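Putative lipoprotein GNA1162 (Neisseria meningitidis, PDB 4HRV) is of unknown function but is a bacterial lipoprotein of a family related to the TolB N-terminal domain, and may bind lipid. Local coordinates at residues S15-P20 and A53-T58; E76-I81 and D85-I90; Y95-S98 and D103-T106. The protein carries 3 engineered substitutions. One frame throughout, in Å; residues are numbered along the deposited sequence.

Contact 1: residues S15-P20 and A53-T58; sequences SILVVP and AVVEET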
loop_
_atom_site.group_PDB
_atom_site.type_symbol
_atom_site.label_atom_id
_atom_site.label_comp_id
_atom_site.label_asym_id
_atom_site.label_seq_id
_atom_site.Cartn_x
_atom_site.Cartn_y
_atom_site.Cartn_z
ATOM N N SER B 15 19.709 13.118 2.930
ATOM C CA SER B 15 19.617 12.462 4.240
ATOM C C SER B 15 18.295 12.720 4.972
ATOM O O SER B 15 17.868 13.856 5.142
ATOM C CB SER B 15 20.799 12.838 5.137
ATOM O OG SER B 15 20.716 14.171 5.593
ATOM N N ILE B 16 17.667 11.647 5.425
ATOM C CA ILE B 16 16.353 11.747 6.030
ATOM C C ILE B 16 16.337 11.153 7.423
ATOM O O ILE B 16 16.652 9.973 7.606
ATOM C CB ILE B 16 15.313 11.009 5.198
ATOM C CG1 ILE B 16 15.150 11.678 3.832
ATOM C CG2 ILE B 16 13.980 10.947 5.927
ATOM C CD1 ILE B 16 14.119 10.965 2.952
ATOM N N LEU B 17 15.950 11.985 8.386
ATOM C CA LEU B 17 15.674 11.546 9.746
ATOM C C LEU B 17 14.213 11.107 9.858
ATOM O O LEU B 17 13.289 11.899 9.649
ATOM C CB LEU B 17 15.949 12.687 10.741
ATOM C CG LEU B 17 15.667 12.392 12.216
ATOM C CD1 LEU B 17 16.593 11.299 12.713
ATOM C CD2 LEU B 17 15.812 13.653 13.089
ATOM N N VAL B 18 14.002 9.833 10.162
ATOM C CA VAL B 18 12.668 9.368 10.492
ATOM C C VAL B 18 12.517 9.332 11.998
ATOM O O VAL B 18 13.222 8.596 12.696
ATOM C CB VAL B 18 12.358 7.986 9.885
ATOM C CG1 VAL B 18 10.870 7.685 10.039
ATOM C CG2 VAL B 18 12.775 7.967 8.407
ATOM N N VAL B 19 11.613 10.160 12.509
ATOM C CA VAL B 19 11.384 10.197 13.942
ATOM C C VAL B 19 10.339 9.142 14.297
ATOM O O VAL B 19 9.569 8.720 13.439
ATOM C CB VAL B 19 10.921 11.583 14.436
ATOM C CG1 VAL B 19 12.028 12.638 14.227
ATOM C CG2 VAL B 19 9.632 11.978 13.771
ATOM N N PRO B 20 10.336 8.692 15.559
ATOM C CA PRO B 20 9.328 7.732 16.014
ATOM C C PRO B 20 7.940 8.199 15.616
ATOM O O PRO B 20 7.567 9.337 15.902
ATOM C CB PRO B 20 9.483 7.762 17.533
ATOM C CG PRO B 20 10.918 8.071 17.746
ATOM C CD PRO B 20 11.332 8.987 16.601
ATOM N N ALA B 53 17.563 1.946 15.725
ATOM C CA ALA B 53 18.164 1.809 17.045
ATOM C C ALA B 53 19.056 3.000 17.394
ATOM O O ALA B 53 19.154 3.402 18.543
ATOM C CB ALA B 53 18.954 0.513 17.140
ATOM N N VAL B 54 19.711 3.551 16.387
ATOM C CA VAL B 54 20.595 4.679 16.584
ATOM C C VAL B 54 19.797 5.933 16.910
ATOM O O VAL B 54 20.136 6.676 17.822
ATOM C CB VAL B 54 21.447 4.914 15.327
ATOM C CG1 VAL B 54 22.157 6.220 15.417
ATOM C CG2 VAL B 54 22.435 3.776 15.151
ATOM N N VAL B 55 18.737 6.163 16.148
ATOM C CA VAL B 55 17.877 7.318 16.362
ATOM C C VAL B 55 17.220 7.267 17.749
ATOM O O VAL B 55 17.276 8.231 18.522
ATOM C CB VAL B 55 16.798 7.387 15.256
ATOM C CG1 VAL B 55 15.818 8.504 15.534
ATOM C CG2 VAL B 55 17.456 7.582 13.892
ATOM N N GLU B 56 16.625 6.123 18.069
ATOM C CA GLU B 56 15.935 5.959 19.347
ATOM C C GLU B 56 16.877 6.245 20.498
ATOM O O GLU B 56 16.501 6.901 21.453
ATOM C CB GLU B 56 15.359 4.543 19.502
ATOM C CG GLU B 56 14.321 4.154 18.465
ATOM C CD GLU B 56 13.860 2.704 18.623
ATOM O OE1 GLU B 56 13.868 2.196 19.767
ATOM O OE2 GLU B 56 13.509 2.068 17.609
ATOM N N GLU B 57 18.109 5.756 20.400
ATOM C CA GLU B 57 19.072 5.927 21.482
ATOM C C GLU B 57 19.510 7.379 21.641
ATOM O O GLU B 57 19.702 7.857 22.761
ATOM C CB GLU B 57 20.291 5.019 21.296
ATOM C CG GLU B 57 21.402 5.245 22.329
ATOM C CD GLU B 57 20.968 4.940 23.758
ATOM O OE1 GLU B 57 20.037 4.124 23.946
ATOM O OE2 GLU B 57 21.559 5.523 24.694
ATOM N N THR B 58 19.673 8.083 20.524
ATOM C CA THR B 58 20.038 9.500 20.599
ATOM C C THR B 58 18.947 10.329 21.267
ATOM O O THR B 58 19.237 11.215 22.062
ATOM C CB THR B 58 20.373 10.089 19.214
ATOM O OG1 THR B 58 21.595 9.509 18.754
ATOM C CG2 THR B 58 20.538 11.606 19.292
#

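Contact 2: residues E76-I81 and D85-I90; sequences EKLHQI and DAVLYI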
loop_
_atom_site.group_PDB
_atom_site.type_symbol
_atom_site.label_atom_id
_atom_site.label_comp_id
_atom_site.label_asym_id
_atom_site.label_seq_id
_atom_site.Cartn_x
_atom_site.Cartn_y
_atom_site.Cartn_z
ATOM N N GLU B 76 14.686 22.499 13.006
ATOM C CA GLU B 76 16.023 23.080 13.027
ATOM C C GLU B 76 16.839 22.542 14.209
ATOM O O GLU B 76 18.049 22.397 14.121
ATOM C CB GLU B 76 15.939 24.611 13.089
ATOM C CG GLU B 76 15.149 25.255 11.949
ATOM C CD GLU B 76 13.634 25.123 12.094
ATOM O OE1 GLU B 76 13.153 24.563 13.104
ATOM O OE2 GLU B 76 12.913 25.587 11.183
ATOM N N LYS B 77 16.164 22.249 15.311
ATOM C CA LYS B 77 16.814 21.648 16.469
ATOM C C LYS B 77 17.257 20.223 16.136
ATOM O O LYS B 77 18.371 19.808 16.482
ATOM C CB LYS B 77 15.861 21.620 17.659
ATOM C CG LYS B 77 15.477 22.997 18.205
ATOM C CD LYS B 77 16.695 23.743 18.728
ATOM C CE LYS B 77 16.296 24.764 19.781
ATOM N NZ LYS B 77 15.155 25.601 19.320
ATOM N N LEU B 78 16.376 19.470 15.477
ATOM C CA LEU B 78 16.741 18.128 15.032
ATOM C C LEU B 78 17.982 18.164 14.165
ATOM O O LEU B 78 18.898 17.361 14.347
ATOM C CB LEU B 78 15.585 17.454 14.289
ATOM C CG LEU B 78 14.330 17.252 15.134
ATOM C CD1 LEU B 78 13.286 16.477 14.326
ATOM C CD2 LEU B 78 14.692 16.519 16.406
ATOM N N HIS B 79 18.036 19.130 13.248
ATOM C CA HIS B 79 19.206 19.275 12.377
ATOM C C HIS B 79 20.481 19.566 13.172
ATOM O O HIS B 79 21.552 19.089 12.805
ATOM C CB HIS B 79 18.992 20.373 11.326
ATOM C CG HIS B 79 20.207 20.654 10.498
ATOM N ND1 HIS B 79 20.594 19.853 9.449
ATOM C CD2 HIS B 79 21.131 21.643 10.578
ATOM C CE1 HIS B 79 21.697 20.338 8.909
ATOM N NE2 HIS B 79 22.043 21.424 9.576
ATOM N N GLN B 80 20.364 20.358 14.240
ATOM C CA GLN B 80 21.497 20.634 15.123
ATOM C C GLN B 80 22.045 19.343 15.728
ATOM O O GLN B 80 23.241 19.234 15.998
ATOM C CB GLN B 80 21.116 21.599 16.260
ATOM C CG GLN B 80 20.895 23.055 15.858
ATOM C CD GLN B 80 20.607 23.961 17.062
ATOM O OE1 GLN B 80 19.586 24.652 17.110
ATOM N NE2 GLN B 80 21.515 23.960 18.034
ATOM N N ILE B 81 21.172 18.368 15.958
ATOM C CA ILE B 81 21.609 17.120 16.572
ATOM C C ILE B 81 22.155 16.124 15.563
ATOM O O ILE B 81 23.242 15.578 15.742
ATOM C CB ILE B 81 20.476 16.443 17.350
ATOM C CG1 ILE B 81 20.096 17.292 18.562
ATOM C CG2 ILE B 81 20.894 15.015 17.743
ATOM C CD1 ILE B 81 18.760 16.913 19.198
ATOM N N ASP B 85 19.216 16.490 6.362
ATOM C CA ASP B 85 18.596 17.452 5.450
ATOM C C ASP B 85 17.082 17.560 5.659
ATOM O O ASP B 85 16.504 18.635 5.531
ATOM C CB ASP B 85 18.852 17.067 3.992
ATOM C CG ASP B 85 20.329 17.018 3.640
ATOM O OD1 ASP B 85 21.082 17.923 4.047
ATOM O OD2 ASP B 85 20.727 16.066 2.935
ATOM N N ALA B 86 16.429 16.443 5.959
ATOM C CA ALA B 86 14.979 16.469 6.084
ATOM C C ALA B 86 14.494 15.570 7.200
ATOM O O ALA B 86 15.219 14.688 7.659
ATOM C CB ALA B 86 14.329 16.084 4.758
ATOM N N VAL B 87 13.263 15.800 7.642
ATOM C CA VAL B 87 12.675 14.983 8.688
ATOM C C VAL B 87 11.396 14.397 8.164
ATOM O O VAL B 87 10.581 15.093 7.550
ATOM C CB VAL B 87 12.341 15.810 9.957
ATOM C CG1 VAL B 87 11.881 14.897 11.089
ATOM C CG2 VAL B 87 13.548 16.628 10.380
ATOM N N LEU B 88 11.222 13.106 8.409
ATOM C CA LEU B 88 10.009 12.419 8.006
ATOM C C LEU B 88 9.125 12.164 9.210
ATOM O O LEU B 88 9.538 11.514 10.172
ATOM C CB LEU B 88 10.362 11.109 7.290
ATOM C CG LEU B 88 9.176 10.250 6.839
ATOM C CD1 LEU B 88 8.407 10.935 5.711
ATOM C CD2 LEU B 88 9.678 8.882 6.402
ATOM N N TYR B 89 7.920 12.726 9.171
ATOM C CA TYR B 89 6.955 12.553 10.250
ATOM C C TYR B 89 5.838 11.603 9.809
ATOM O O TYR B 89 5.135 11.869 8.830
ATOM C CB TYR B 89 6.320 13.886 10.634
ATOM C CG TYR B 89 7.296 14.911 11.179
ATOM C CD1 TYR B 89 7.738 15.971 10.395
ATOM C CD2 TYR B 89 7.773 14.820 12.493
ATOM C CE1 TYR B 89 8.639 16.923 10.911
ATOM C CE2 TYR B 89 8.675 15.760 13.001
ATOM C CZ TYR B 89 9.089 16.806 12.213
ATOM O OH TYR B 89 9.989 17.726 12.713
ATOM N N ILE B 90 5.657 10.521 10.549
ATOM C CA ILE B 90 4.562 9.589 10.257
ATOM C C ILE B 90 3.572 9.575 11.408
ATOM O O ILE B 90 3.972 9.559 12.566
ATOM C CB ILE B 90 5.097 8.179 10.065
ATOM C CG1 ILE B 90 6.108 8.159 8.909
ATOM C CG2 ILE B 90 3.945 7.190 9.831
ATOM C CD1 ILE B 90 6.912 6.890 8.846
#

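Contact 3: residues Y95-S98 and D103-T106; sequences YGTS and DSVT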
loop_
_atom_site.group_PDB
_atom_site.type_symbol
_atom_site.label_atom_id
_atom_site.label_comp_id
_atom_site.label_asym_id
_atom_site.label_seq_id
_atom_site.Cartn_x
_atom_site.Cartn_y
_atom_site.Cartn_z
ATOM N N TYR B 95 -5.987 2.046 13.445
ATOM C CA TYR B 95 -5.388 0.733 13.611
ATOM C C TYR B 95 -6.313 -0.154 14.414
ATOM O O TYR B 95 -6.573 0.109 15.588
ATOM C CB TYR B 95 -4.047 0.841 14.328
ATOM C CG TYR B 95 -3.275 -0.460 14.425
ATOM C CD1 TYR B 95 -3.596 -1.420 15.386
ATOM C CD2 TYR B 95 -2.215 -0.721 13.569
ATOM C CE1 TYR B 95 -2.882 -2.607 15.483
ATOM C CE2 TYR B 95 -1.494 -1.900 13.659
ATOM C CZ TYR B 95 -1.833 -2.840 14.609
ATOM O OH TYR B 95 -1.111 -4.007 14.686
ATOM N N GLY B 96 -6.810 -1.213 13.792
ATOM C CA GLY B 96 -7.668 -2.119 14.523
ATOM C C GLY B 96 -8.510 -2.992 13.631
ATOM O O GLY B 96 -8.304 -3.065 12.416
ATOM N N THR B 97 -9.470 -3.663 14.252
ATOM C CA THR B 97 -10.319 -4.597 13.538
ATOM C C THR B 97 -11.768 -4.401 13.956
ATOM O O THR B 97 -12.082 -4.382 15.146
ATOM C CB THR B 97 -9.903 -6.053 13.825
ATOM O OG1 THR B 97 -8.482 -6.185 13.686
ATOM C CG2 THR B 97 -10.594 -7.006 12.865
ATOM N N SER B 98 -12.639 -4.221 12.969
ATOM C CA SER B 98 -14.070 -4.202 13.203
ATOM C C SER B 98 -14.505 -5.652 13.311
ATOM O O SER B 98 -14.460 -6.387 12.327
ATOM C CB SER B 98 -14.791 -3.534 12.034
ATOM O OG SER B 98 -14.566 -4.247 10.825
ATOM N N ASP B 103 -17.031 -12.110 9.579
ATOM C CA ASP B 103 -15.618 -11.812 9.405
ATOM C C ASP B 103 -15.281 -10.485 10.066
ATOM O O ASP B 103 -16.137 -9.614 10.215
ATOM C CB ASP B 103 -15.245 -11.771 7.919
ATOM C CG ASP B 103 -13.746 -11.673 7.694
ATOM O OD1 ASP B 103 -12.984 -11.944 8.650
ATOM O OD2 ASP B 103 -13.335 -11.338 6.559
ATOM N N SER B 104 -14.027 -10.348 10.478
ATOM C CA SER B 104 -13.523 -9.090 10.998
ATOM C C SER B 104 -12.655 -8.451 9.918
ATOM O O SER B 104 -12.009 -9.143 9.140
ATOM C CB SER B 104 -12.718 -9.333 12.271
ATOM O OG SER B 104 -13.497 -10.023 13.236
ATOM N N VAL B 105 -12.664 -7.130 9.847
ATOM C CA VAL B 105 -11.902 -6.442 8.823
ATOM C C VAL B 105 -10.866 -5.593 9.524
ATOM O O VAL B 105 -11.215 -4.793 10.390
ATOM C CB VAL B 105 -12.816 -5.547 7.971
ATOM C CG1 VAL B 105 -11.998 -4.601 7.095
ATOM C CG2 VAL B 105 -13.767 -6.401 7.138
ATOM N N THR B 106 -9.596 -5.773 9.176
ATOM C CA THR B 106 -8.556 -4.960 9.803
ATOM C C THR B 106 -8.197 -3.776 8.912
ATOM O O THR B 106 -8.046 -3.913 7.690
ATOM C CB THR B 106 -7.272 -5.755 10.143
ATOM O OG1 THR B 106 -6.468 -5.911 8.970
ATOM C CG2 THR B 106 -7.598 -7.113 10.732
#

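Contact 1: residues S15-P20 and A53-T58
The apolar part of this contact is a meeting of Leu-17 on the strand with Val-55 on the helix. Leu-17 uses a single branch, CD1. That methyl sits over the fork of Val-55, 4.0 Å from Val-55 CG2 and equally far from Val-55 CG1. The two side chains meet at a slant. CG of Leu-17 stands opposite the backbone N (chi1 178°), and the second torsion then turns CD1 to the helix, although the first bond of the side chain does not aim there. The first bond of the Val-55 side chain points to the strand, and both methyls, CG1 and CG2, meet Leu-17 CD1.

The second kind of contact is methyl to backbone. Val-55 CG1 also lies 3.8 Å from Val-18 O, so the helix rests on the main chain of the strand as well as on a side chain. No hydrogen bond joins the two segments.

All three touching residues are buried. Leu-78 and Phe-82 of helix 75-82 also pack on Leu-17, and Phe-50 packs on Val-55.

Strand 15-23 lies in the sheet between strands 48-49 and 86-99, which run parallel to it. Helix 52-61 belongs to the helical connection between strands 48-49 and 86-99, which crosses over strand 15-23. A helix packed on the middle strand in this way is typical of a beta-alpha-beta crossover in an alpha/beta fold.

Contact 2: residues E76-I81 and D85-I90
Leu-78 overlaps the fork of Val-87 with one methyl, CD1. This methyl is 3.9 Å from Val-87 CG1 and 4.0 Å from Val-87 CG2. The two side chains cross at about a right angle, so the end of the leucine lies across both branches of the valine. Their backbones stay well apart, with Leu-78 CA and Val-87 CA 8.2 Å from each other. The side chains fill the gap between helix and strand.

Tyr-89 reaches the same methyl from the other direction. Its OH is 3.9 Å from Leu-78 CD1, a van der Waals contact. Tyr-89 is two residues along the strand from Val-87, and its ring comes back along the strand beside it. Val-87 CG1 lies 3.6 Å above the plane of the Tyr-89 ring, offset toward the rim. CG of the tyrosine stands anti to its own carbonyl carbon (chi1 -63°), which helps bring the ring to this position. CG1 of Val-87 therefore touches both the leucine and the aromatic face.

Other elements surround the three residues. Phe-59 of helix 52-61 also packs on Leu-78, and Val-19 of strand 15-23 packs on both Val-87 and Tyr-89. The ring of His-71 meets the Tyr-89 ring at about 55°.

Two polar side chains near the helix-strand turn, His-79 and Asp-85, have partners of their own. His-79 ND1 is hydrogen-bonded to Asn-84 O, and Asp-85 OD1 forms a salt bridge with Arg-118.

No hydrogen bond or salt bridge links residues 76-81 to 85-90. The contact is made by buried carbon surface, with one phenol oxygen against the leucine methyl. Cohesion probably comes from burying apolar surface and from van der Waals contact, while directional bonds of these residues go to the neighbouring strands and to groups beyond the two segments.

Contact 3: residues Y95-S98 and D103-T106
Strands 86-99 and 104-116 form a beta hairpin, and here, near its turn, Thr-97 faces Thr-106 and Ser-98 faces Val-105. The strands are antiparallel, with 162° between their short axes.

Ser-98 and Val-105 are a hydrogen-bonded pair. Ser-98 N gives a bond of 3.0 Å to Val-105 O, bent to 150° at the hydrogen. Val-105 N returns one of 3.2 Å to Ser-98 O.

Thr-97 and Thr-106 are a non-hydrogen-bonded pair. Their side chains lie side by side and point the same way. OG1 of Thr-97 is 3.2 Å from CG2 of Thr-106. OG1 of Thr-97 sits beside the backbone N (chi1 -47°), which puts CG2 opposite the N and toward Ser-104. The modelled distance of 3.2 Å between Thr-97 CG2 and Ser-104 CB is too short for two carbons, so the exact fit of this diagonal pair is doubtful.

Around this pair the main chains also meet through CA-H...O contacts. Thr-106 CA lies 3.2 Å from Gly-96 O, and Thr-97 CA lies 3.3 Å from Val-105 O. Gly-96 has no side chain and contributes its carbonyl O.

On its other edge the second strand continues the sheet: Thr-106 shares backbone hydrogen bonding with Glu-132. Asp-103 OD1 is hydrogen-bonded to Asn-135 N. Ile-153 of the second subunit packs on Thr-106.

Alternating pairs of these two kinds are the pattern of antiparallel strands, joined here as a beta hairpin in a mixed sheet.

All three contacts reach the same mixed sheet. Contacts 1 and 2 are neighbours, with centres 9 Å apart. They touch directly: Leu-17 O of contact 1 is 2.7 Å from Leu-88 N of contact 2, a probable hydrogen bond between adjacent parallel strands. In them helices 52-61 and 75-82 pack against strands 15-23 and 86-99. Contact 3 lies on the other side of the chain's centre. Its centre is about 31 Å from that of contact 1 and 34 Å from that of contact 2. Contacts 2 and 3 share strand 86-99, which runs from the helix-covered region to the hairpin turn. Their nearest atoms are about 11 Å apart.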